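Local coordinates for protein nisin leader peptide-processing serine protease NisP (Lactococcus lactis subsp. lactis, PDB 4MZD) that probably acts as a subtilisin-like serine endopeptidase that cuts the leader peptide from the precursor of the lantibiotic nisin, at residues 156-159 / 160-164; 393-397 / 398-402. All blocks are in the same frame, centred on the assembly; numbering follows the deposited sequence.

Interaction 1: 156-159 / 160-164; sequences TANG and NILGV
A hairpin-like reversal of the chain, just beyond helix 147-156 of the subtilisin-like domain, brings N158 and L162 together as a single antiparallel bridge of the non-hydrogen-bonded kind, their CA atoms 5.0 Å apart. The pair is flanked by two backbone bonds. On one side G163 N donates to A157 O at 2.9 Å, almost straight with 168° at the hydrogen; on the other, G159 N reaches I161 O at 3.0 Å, with 160° at the hydrogen. A157 O gains a second, softer contact, since the CA-H of L162 points at it with CA and O 3.3 Å apart. One carbonyl therefore gathers an N-H and a C-H from consecutive residues, a small example of how a short loop can be fixed without belonging to a sheet.

Few side chains reach across. The methyl of A157 turns toward the returning chain, where its CB meets I161 CG1 at 3.7 Å. With chi1 at 68°, CG1 of I161 sits between its own backbone N and carbonyl carbon, which leads that branch to the alanine. Over the bridge, the amide oxygen OD1 of N158 lies 3.9 Å from the methyl CD2 of L162, the two side chains crossing at a slant. G163 has no side chain, and its CA closes to 4.1 Å from T156 N.

D109 accepts from the backbone N of N160, while the side-chain amide ND2 of N160 bonds to Y346 and OG1 of T156 to the I168 carbonyl. I161 packs on F338 and T340 of strand 337-340, V164 rests on M75 and V78 of helix 73-79, and the chain then continues to strand 169-174.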
loop_
_atom_site.group_PDB
_atom_site.type_symbol
_atom_site.label_atom_id
_atom_site.label_comp_id
_atom_site.label_asym_id
_atom_site.label_seq_id
_atom_site.Cartn_x
_atom_site.Cartn_y
_atom_site.Cartn_z
ATOM N N THR A 156 12.346 -1.027 -0.569
ATOM C CA THR A 156 13.628 -1.682 -0.778
ATOM C C THR A 156 14.713 -0.842 -1.451
ATOM O O THR A 156 15.817 -1.341 -1.648
ATOM C CB THR A 156 13.419 -2.986 -1.584
ATOM O OG1 THR A 156 14.582 -3.798 -1.482
ATOM C CG2 THR A 156 13.116 -2.705 -3.062
ATOM N N ALA A 157 14.436 0.406 -1.820
ATOM C CA ALA A 157 15.467 1.179 -2.516
ATOM C C ALA A 157 16.777 1.128 -1.748
ATOM O O ALA A 157 16.814 1.262 -0.520
ATOM C CB ALA A 157 15.038 2.611 -2.735
ATOM N N ASN A 158 17.869 0.954 -2.481
ATOM C CA ASN A 158 19.172 0.829 -1.862
ATOM C C ASN A 158 20.224 1.529 -2.694
ATOM O O ASN A 158 21.092 0.897 -3.287
ATOM C CB ASN A 158 19.513 -0.646 -1.680
ATOM C CG ASN A 158 20.710 -0.858 -0.784
ATOM O OD1 ASN A 158 21.149 0.060 -0.092
ATOM N ND2 ASN A 158 21.233 -2.079 -0.772
ATOM N N GLY A 159 20.154 2.847 -2.745
ATOM C CA GLY A 159 21.083 3.583 -3.575
ATOM C C GLY A 159 20.983 5.066 -3.311
ATOM O O GLY A 159 21.305 5.540 -2.222
ATOM N N ASN A 160 20.524 5.809 -4.308
ATOM C CA ASN A 160 20.448 7.257 -4.172
ATOM C C ASN A 160 19.371 7.690 -3.180
ATOM O O ASN A 160 19.476 8.760 -2.567
ATOM C CB ASN A 160 20.266 7.893 -5.545
ATOM C CG ASN A 160 21.306 7.410 -6.539
ATOM O OD1 ASN A 160 22.490 7.322 -6.219
ATOM N ND2 ASN A 160 20.870 7.084 -7.746
ATOM N N ILE A 161 18.334 6.861 -3.043
ATOM C CA ILE A 161 17.428 6.935 -1.902
ATOM C C ILE A 161 17.423 5.579 -1.216
ATOM O O ILE A 161 17.902 4.580 -1.773
ATOM C CB ILE A 161 15.978 7.339 -2.280
ATOM C CG1 ILE A 161 15.280 6.244 -3.083
ATOM C CG2 ILE A 161 15.956 8.667 -3.007
ATOM C CD1 ILE A 161 13.794 6.439 -3.172
ATOM N N LEU A 162 16.881 5.560 -0.003
ATOM C CA LEU A 162 16.767 4.340 0.790
ATOM C C LEU A 162 15.310 4.052 1.117
ATOM O O LEU A 162 14.549 4.952 1.504
ATOM C CB LEU A 162 17.533 4.481 2.105
ATOM C CG LEU A 162 19.045 4.598 1.936
ATOM C CD1 LEU A 162 19.702 4.937 3.262
ATOM C CD2 LEU A 162 19.643 3.332 1.343
ATOM N N GLY A 163 14.922 2.793 0.974
ATOM C CA GLY A 163 13.643 2.325 1.470
ATOM C C GLY A 163 13.722 2.007 2.951
ATOM O O GLY A 163 14.759 2.231 3.587
ATOM N N VAL A 164 12.645 1.474 3.520
ATOM C CA VAL A 164 12.680 1.113 4.931
ATOM C C VAL A 164 13.578 -0.091 5.188
ATOM O O VAL A 164 14.095 -0.254 6.295
ATOM C CB VAL A 164 11.277 0.817 5.513
ATOM C CG1 VAL A 164 10.456 2.093 5.621
ATOM C CG2 VAL A 164 10.562 -0.287 4.734
#

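Interaction 2: 393-397 / 398-402; sequences RVLNI and VDLLN
N396 illustrates N-capping: its side chain folds over the start of helix 397-402 and OD1 takes the N-H of D399, at 2.9 Å and 165° at the hydrogen. The carbonyl receives this donor from a little above its plane. Having CG opposite the backbone N (chi1 -175°) swings the amide across the helix end. There it stacks on the carboxylate of D399, the two planes 19° apart and D399 OD2 lying 3.6 Å from N396 CG. A water accepts from V398 N at 2.9 Å and gives a weak bond to the same OD1, serving a second amide of the first turn.

Apolar contacts away from the cap join L395 to L400 and I397 to L401. L395, just before the cap, sends CD1 to within 4.4 Å of L400 CD2, a loose contact between the positions of a hydrophobic staple. I397 and L401, one turn apart, point the same way, with I397 CG2 and L401 CD1 at 3.9 Å. Regular helical bonding is already under way beneath them: L400 N binds N396 O at 3.0 Å, and L401 N binds I397 O at 2.8 Å.

Cap and water thus supply acceptors to two N-H groups that have no preceding turn to bond with. The carboxylate of D399, near the helix's positive end, would probably add a favourable electrostatic term.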
loop_
_atom_site.group_PDB
_atom_site.type_symbol
_atom_site.label_atom_id
_atom_site.label_comp_id
_atom_site.label_asym_id
_atom_site.label_seq_id
_atom_site.Cartn_x
_atom_site.Cartn_y
_atom_site.Cartn_z
ATOM N N ARG A 393 -1.585 5.168 16.398
ATOM C CA ARG A 393 -0.399 4.340 16.320
ATOM C C ARG A 393 0.363 4.674 15.050
ATOM O O ARG A 393 -0.202 4.699 13.957
ATOM C CB ARG A 393 -0.758 2.853 16.328
ATOM C CG ARG A 393 -1.111 2.297 17.690
ATOM C CD ARG A 393 -1.296 0.803 17.582
ATOM N NE ARG A 393 -2.299 0.472 16.576
ATOM C CZ ARG A 393 -3.450 -0.135 16.846
ATOM N NH1 ARG A 393 -3.737 -0.492 18.092
ATOM N NH2 ARG A 393 -4.306 -0.395 15.869
ATOM N N VAL A 394 1.650 4.937 15.203
ATOM C CA VAL A 394 2.491 5.221 14.053
ATOM C C VAL A 394 3.662 4.251 13.996
ATOM O O VAL A 394 4.114 3.735 15.016
ATOM C CB VAL A 394 3.010 6.670 14.054
ATOM C CG1 VAL A 394 1.848 7.658 13.982
ATOM C CG2 VAL A 394 3.876 6.927 15.278
ATOM N N LEU A 395 4.129 3.987 12.784
ATOM C CA LEU A 395 5.272 3.113 12.562
ATOM C C LEU A 395 6.547 3.735 13.115
ATOM O O LEU A 395 6.862 4.893 12.828
ATOM C CB LEU A 395 5.453 2.866 11.066
ATOM C CG LEU A 395 6.641 1.974 10.698
ATOM C CD1 LEU A 395 6.417 0.540 11.170
ATOM C CD2 LEU A 395 6.875 2.015 9.199
ATOM N N ASN A 396 7.276 2.954 13.903
ATOM C CA ASN A 396 8.598 3.339 14.368
ATOM C C ASN A 396 9.456 2.094 14.292
ATOM O O ASN A 396 9.282 1.156 15.072
ATOM C CB ASN A 396 8.556 3.893 15.789
ATOM C CG ASN A 396 9.906 4.400 16.244
ATOM O OD1 ASN A 396 10.846 3.627 16.405
ATOM N ND2 ASN A 396 10.012 5.707 16.446
ATOM N N ILE A 397 10.367 2.074 13.326
ATOM C CA ILE A 397 11.084 0.847 13.017
ATOM C C ILE A 397 12.085 0.476 14.106
ATOM O O ILE A 397 12.294 -0.703 14.377
ATOM C CB ILE A 397 11.740 0.911 11.624
ATOM C CG1 ILE A 397 10.664 1.205 10.575
ATOM C CG2 ILE A 397 12.465 -0.388 11.316
ATOM C CD1 ILE A 397 11.175 1.300 9.161
ATOM N N VAL A 398 12.690 1.475 14.741
ATOM C CA VAL A 398 13.564 1.187 15.868
ATOM C C VAL A 398 12.797 0.467 16.984
ATOM O O VAL A 398 13.264 -0.545 17.519
ATOM C CB VAL A 398 14.269 2.457 16.385
ATOM C CG1 VAL A 398 15.005 2.160 17.682
ATOM C CG2 VAL A 398 15.229 2.986 15.323
ATOM N N ASP A 399 11.614 0.973 17.325
ATOM C CA ASP A 399 10.800 0.332 18.357
ATOM C C ASP A 399 10.425 -1.087 17.947
ATOM O O ASP A 399 10.438 -2.010 18.765
ATOM C CB ASP A 399 9.518 1.119 18.632
ATOM C CG ASP A 399 9.764 2.405 19.390
ATOM O OD1 ASP A 399 10.878 2.606 19.920
ATOM O OD2 ASP A 399 8.819 3.213 19.473
ATOM N N LEU A 400 10.091 -1.257 16.674
ATOM C CA LEU A 400 9.665 -2.550 16.179
ATOM C C LEU A 400 10.808 -3.562 16.243
ATOM O O LEU A 400 10.627 -4.682 16.722
ATOM C CB LEU A 400 9.152 -2.400 14.754
ATOM C CG LEU A 400 8.428 -3.606 14.176
ATOM C CD1 LEU A 400 7.241 -3.977 15.048
ATOM C CD2 LEU A 400 7.980 -3.289 12.764
ATOM N N LEU A 401 11.986 -3.167 15.766
ATOM C CA LEU A 401 13.159 -4.038 15.796
ATOM C C LEU A 401 13.558 -4.389 17.225
ATOM O O LEU A 401 13.914 -5.530 17.517
ATOM C CB LEU A 401 14.339 -3.390 15.066
ATOM C CG LEU A 401 14.245 -3.336 13.538
ATOM C CD1 LEU A 401 15.321 -2.417 12.970
ATOM C CD2 LEU A 401 14.340 -4.726 12.933
ATOM N N ASN A 402 13.508 -3.407 18.117
ATOM C CA ASN A 402 13.859 -3.651 19.513
ATOM C C ASN A 402 12.864 -4.566 20.231
ATOM O O ASN A 402 13.245 -5.311 21.130
ATOM C CB ASN A 402 14.046 -2.329 20.263
ATOM C CG ASN A 402 15.329 -1.620 19.870
ATOM O OD1 ASN A 402 16.292 -2.255 19.436
ATOM N ND2 ASN A 402 15.355 -0.304 20.029
HETATM O O HOH W 1 12.631 4.353 14.327
#

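In the fold
Interaction 1 and interaction 2 are separated by more than two hundred residues in sequence and their centres lie about 18 Å apart, yet their edges meet: V164 CB, at the end of the reversal, packs on I397 CD1, in the first turn of the capped helix, at 3.7 Å. Helix 73-79 ties them further, for V164 lies against V78, whose backbone bonds to that of I397. Neither contact belongs to the predicted charge relay of D100, H147 and S353. Segment 156-159 nevertheless takes over from helix 147-156, which begins with H147, so interaction 1 turns the chain away from the far end of that helix.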